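Local coordinates for probable acetyltransferase (Bacillus subtilis, PDB 1NSL), which is a putative N-acetyltransferase of the GNAT family, which may acetylate the N-termini of ribosomal proteins and forms a homohexamer, at residues 10-15 / 72-77; 81-86 / 113-118. One frame throughout, in Å; residues are numbered along the deposited sequence.

Interaction 1 (10-15 / 72-77); sequences HITIRL and GLLYDG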
# COMPACT_ATOMS: atom_id res chain seq x y z
N HIS C 10 -15.91 9.14 -36.41
CA HIS C 10 -14.49 8.88 -36.57
C HIS C 10 -13.72 8.95 -35.24
O HIS C 10 -12.65 8.39 -35.07
CB HIS C 10 -13.88 9.90 -37.54
CG HIS C 10 -14.21 9.66 -38.99
ND1 HIS C 10 -13.73 8.57 -39.70
CD2 HIS C 10 -14.93 10.38 -39.88
CE1 HIS C 10 -14.16 8.62 -40.95
NE2 HIS C 10 -14.90 9.70 -41.08
N ILE C 11 -14.29 9.65 -34.28
CA ILE C 11 -13.55 9.99 -33.08
C ILE C 11 -14.09 9.27 -31.88
O ILE C 11 -15.29 9.41 -31.57
CB ILE C 11 -13.68 11.48 -32.81
CG1 ILE C 11 -12.87 12.28 -33.82
CG2 ILE C 11 -13.18 11.81 -31.46
CD1 ILE C 11 -13.18 13.77 -33.74
N THR C 12 -13.22 8.52 -31.20
CA THR C 12 -13.65 7.88 -29.98
C THR C 12 -12.71 8.18 -28.82
O THR C 12 -11.52 8.41 -29.04
CB THR C 12 -13.89 6.38 -30.17
OG1 THR C 12 -12.72 5.77 -30.73
CG2 THR C 12 -14.92 6.14 -31.26
N ILE C 13 -13.26 8.22 -27.60
CA ILE C 13 -12.49 8.53 -26.41
C ILE C 13 -12.46 7.31 -25.53
O ILE C 13 -13.50 6.67 -25.35
CB ILE C 13 -13.15 9.67 -25.62
CG1 ILE C 13 -13.26 10.92 -26.49
CG2 ILE C 13 -12.36 9.99 -24.40
CD1 ILE C 13 -13.74 12.15 -25.76
N ARG C 14 -11.31 6.93 -24.98
CA ARG C 14 -11.31 5.77 -24.06
C ARG C 14 -10.21 5.79 -23.04
O ARG C 14 -9.24 6.50 -23.20
CB ARG C 14 -11.26 4.49 -24.84
CG ARG C 14 -9.92 4.04 -25.22
CD ARG C 14 -9.97 2.73 -25.97
NE ARG C 14 -8.83 2.44 -26.85
CZ ARG C 14 -7.56 2.37 -26.47
NH1 ARG C 14 -7.20 2.61 -25.22
NH2 ARG C 14 -6.64 2.07 -27.37
N LEU C 15 -10.39 5.10 -21.93
CA LEU C 15 -9.33 5.08 -20.94
C LEU C 15 -8.26 4.39 -21.66
O LEU C 15 -8.55 3.60 -22.52
CB LEU C 15 -9.67 4.23 -19.74
CG LEU C 15 -10.20 4.87 -18.46
CD1 LEU C 15 -10.50 3.71 -17.44
CD2 LEU C 15 -9.19 5.78 -17.84
N GLY C 72 -7.46 8.35 -24.01
CA GLY C 72 -6.87 8.44 -25.32
C GLY C 72 -7.82 8.97 -26.38
O GLY C 72 -9.02 8.72 -26.31
N LEU C 73 -7.29 9.73 -27.34
CA LEU C 73 -8.04 10.16 -28.51
C LEU C 73 -7.73 9.18 -29.65
O LEU C 73 -6.58 8.87 -29.96
CB LEU C 73 -7.74 11.62 -28.89
CG LEU C 73 -8.37 12.54 -27.82
CD1 LEU C 73 -7.85 13.94 -27.74
CD2 LEU C 73 -9.88 12.53 -27.93
N LEU C 74 -8.78 8.65 -30.25
CA LEU C 74 -8.62 7.69 -31.31
C LEU C 74 -9.33 8.26 -32.49
O LEU C 74 -10.49 8.61 -32.37
CB LEU C 74 -9.34 6.38 -31.00
CG LEU C 74 -9.24 5.65 -29.68
CD1 LEU C 74 -10.15 4.39 -29.66
CD2 LEU C 74 -7.82 5.29 -29.39
N TYR C 75 -8.64 8.33 -33.62
CA TYR C 75 -9.25 8.71 -34.88
C TYR C 75 -9.36 7.43 -35.68
O TYR C 75 -8.37 6.75 -35.96
CB TYR C 75 -8.40 9.76 -35.64
CG TYR C 75 -8.91 10.02 -37.06
CD1 TYR C 75 -8.60 9.14 -38.10
CD2 TYR C 75 -9.67 11.11 -37.35
CE1 TYR C 75 -9.06 9.34 -39.39
CE2 TYR C 75 -10.15 11.33 -38.65
CZ TYR C 75 -9.85 10.45 -39.66
OH TYR C 75 -10.36 10.69 -40.95
N ASP C 76 -10.57 7.07 -36.04
CA ASP C 76 -10.78 5.86 -36.83
C ASP C 76 -10.12 4.63 -36.32
O ASP C 76 -9.79 3.74 -37.08
CB ASP C 76 -10.37 6.08 -38.27
CG ASP C 76 -11.50 6.65 -39.07
OD1 ASP C 76 -12.61 6.09 -38.98
OD2 ASP C 76 -11.39 7.66 -39.78
N GLY C 77 -9.95 4.56 -35.01
CA GLY C 77 -9.45 3.35 -34.41
C GLY C 77 -8.15 3.50 -33.66
O GLY C 77 -7.93 2.72 -32.72
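H10 and D76 close one end of an antiparallel strand pair, 11-15 with 72-75, in the N-terminal part of the GNAT-fold sheet. ND1 of H10 donates to OD1 of D76 (2.8 Å), meeting the carboxylate on its syn side and close to the imidazole plane, although the two flat groups stand nearly perpendicular (84°). The backbones join here too: D76 N reaches H10 O at 2.6 Å. Farther along, T12 and L74 exchange N-H and C=O both ways, each bond 3.0 Å, and R14 and G72 do the same, with G72 N 2.7 Å from R14 O. I11 and I13 face Y75 and L73 in the non-hydrogen-bonded pairs, their side chains turned to the helix 110-124. On the other face R14 has CG between its backbone N and carbonyl carbon (chi1 85°), from which an extended chain crosses L74 at about a right angle. Its NH1 donates to L15 O (3.2 Å) and forms a salt bridge with D20. A leucine in its place would probably leave the D20 carboxylate without its positive mate and L15 O without this donor. Against the apolar end of L74, NE of R14 lies 3.7 Å from CD1.

Interaction 2 (81-86 / 113-118); sequences GMISLH and AACRKL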
# COMPACT_ATOMS: atom_id res chain seq x y z
N GLY C 81 -3.79 10.99 -29.87
CA GLY C 81 -3.59 11.94 -28.77
C GLY C 81 -4.26 11.54 -27.47
O GLY C 81 -4.63 10.37 -27.30
N MSE C 82 -4.43 12.51 -26.57
CA MSE C 82 -4.98 12.31 -25.22
C MSE C 82 -5.82 13.51 -24.81
O MSE C 82 -5.50 14.65 -25.17
CB MSE C 82 -3.86 12.19 -24.16
CG MSE C 82 -2.81 11.19 -24.43
SE MSE C 82 -2.05 10.58 -22.77
CE MSE C 82 -1.59 12.15 -21.93
N ILE C 83 -6.88 13.28 -24.05
CA ILE C 83 -7.64 14.40 -23.50
C ILE C 83 -7.71 14.13 -22.08
O ILE C 83 -7.53 12.99 -21.67
CB ILE C 83 -9.03 14.50 -24.01
CG1 ILE C 83 -9.71 15.68 -23.38
CG2 ILE C 83 -9.83 13.33 -23.59
CD1 ILE C 83 -10.96 16.06 -24.24
N SER C 84 -8.01 15.15 -21.31
CA SER C 84 -7.84 14.99 -19.89
C SER C 84 -8.60 15.99 -19.08
O SER C 84 -8.75 17.17 -19.46
CB SER C 84 -6.39 15.17 -19.62
OG SER C 84 -6.21 15.53 -18.26
N LEU C 85 -9.10 15.50 -17.95
CA LEU C 85 -9.85 16.36 -17.04
C LEU C 85 -9.16 16.11 -15.75
O LEU C 85 -9.16 15.00 -15.29
CB LEU C 85 -11.29 15.90 -16.93
CG LEU C 85 -12.03 16.58 -15.80
CD1 LEU C 85 -12.52 17.83 -16.29
CD2 LEU C 85 -13.22 15.74 -15.40
N HIS C 86 -8.57 17.16 -15.17
CA HIS C 86 -7.75 17.04 -13.98
C HIS C 86 -7.99 18.22 -13.06
O HIS C 86 -8.78 19.04 -13.39
CB HIS C 86 -6.28 16.94 -14.38
CG HIS C 86 -5.83 18.03 -15.29
ND1 HIS C 86 -5.25 19.19 -14.84
CD2 HIS C 86 -5.89 18.13 -16.63
CE1 HIS C 86 -4.97 19.97 -15.87
NE2 HIS C 86 -5.38 19.37 -16.97
N ALA C 113 -14.24 18.79 -30.89
CA ALA C 113 -15.25 17.76 -30.80
C ALA C 113 -15.15 16.92 -29.52
O ALA C 113 -16.16 16.68 -28.89
CB ALA C 113 -15.18 16.90 -32.00
N ALA C 114 -13.95 16.46 -29.17
CA ALA C 114 -13.76 15.71 -27.97
C ALA C 114 -13.98 16.53 -26.67
O ALA C 114 -14.55 16.00 -25.73
CB ALA C 114 -12.35 15.04 -27.97
N CYS C 115 -13.51 17.79 -26.63
CA CYS C 115 -13.77 18.65 -25.44
C CYS C 115 -15.30 18.78 -25.21
O CYS C 115 -15.75 18.70 -24.08
CB CYS C 115 -13.08 20.03 -25.52
SG CYS C 115 -11.27 19.89 -25.53
N ARG C 116 -16.09 18.97 -26.27
CA ARG C 116 -17.52 19.05 -26.06
C ARG C 116 -18.08 17.77 -25.37
O ARG C 116 -18.85 17.87 -24.38
CB ARG C 116 -18.28 19.40 -27.34
CG ARG C 116 -17.83 20.71 -28.01
CD ARG C 116 -18.49 21.04 -29.42
NE ARG C 116 -18.66 22.49 -29.54
CZ ARG C 116 -18.28 23.21 -30.60
NH1 ARG C 116 -17.69 22.60 -31.62
NH2 ARG C 116 -18.47 24.53 -30.65
N LYS C 117 -17.74 16.58 -25.84
CA LYS C 117 -18.25 15.46 -25.09
C LYS C 117 -17.84 15.59 -23.61
O LYS C 117 -18.67 15.37 -22.72
CB LYS C 117 -17.80 14.11 -25.62
CG LYS C 117 -18.58 13.59 -26.81
CD LYS C 117 -20.10 13.45 -26.60
CE LYS C 117 -20.74 13.24 -27.98
NZ LYS C 117 -22.07 13.86 -28.25
N LEU C 118 -16.56 15.97 -23.38
CA LEU C 118 -15.98 16.02 -22.04
C LEU C 118 -16.70 17.01 -21.16
O LEU C 118 -16.93 16.77 -19.99
CB LEU C 118 -14.52 16.39 -22.11
CG LEU C 118 -13.73 16.25 -20.81
CD1 LEU C 118 -14.24 15.07 -20.02
CD2 LEU C 118 -12.17 16.06 -21.03
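I83 meets L118 tip to tip, the ethyl arm of the isoleucine overlapping one methyl of the leucine: I83 CG1 lies 3.4 Å from L118 CD2. This is helix-on-sheet packing in the GNAT alpha/beta fold. Helix 110-124 belongs to the beta-alpha-beta connection from strand 94-101 to its parallel neighbour 130-136, and its segment 113-118 runs over the strand segment 81-86 in much the same direction, the axes 9.6 Å apart at closest and inclined by 30°. Both side chains owe their reach to the same choice of first torsion: in I83 CG1 is anti to the backbone N (chi1 180°), and in L118 CG takes the equivalent position (chi1 -170°), which extends each side chain toward the other element. While still touching L118 CD2, I83 CD1 also reaches the preceding helical turn, 4.1 Å from A114 CB and 4.1 Å from C115 SG. A114 meets CD1 with its single methyl, while C115 also touches V145 and I149 of helix 140-149. No hydrogen bond crosses the contact; the helix keeps its own, L118 N to A114 O at 3.1 Å. Alternation along the strand puts I83 and L85 toward the helix and S84 away from it, where S84 OG bonds to E70. I97 of the next strand and M2 of the second subunit also pack on L118. The branch of L118 that touches I83 serves L85 as well, its CD2 lying 4.2 Å from L85 CB.

Interactions 1 and 2 belong to the same sheet, in which strands 69-75 and 78-89 are neighbours, and L73 joins them. Its backbone N probably hydrogen-bonds to G81 O (2.7 Å), while its CD2 packs on A114 CB (3.5 Å), so one residue of interaction 1 borders both the strand and the helix of interaction 2. Interaction 1 pairs strand with strand farther from the chain centre and is only partly buried, the second subunit covering part of it: backbone hydrogen bonds dominate, with charged and polar side chains at its exposed end and on one face. Interaction 2, deeper and wholly buried, joins sheet to helix mainly through apolar side chains, without hydrogen bonds. Helix 110-124 covers I11 and I13 as well as I83, giving both contacts a common apolar layer.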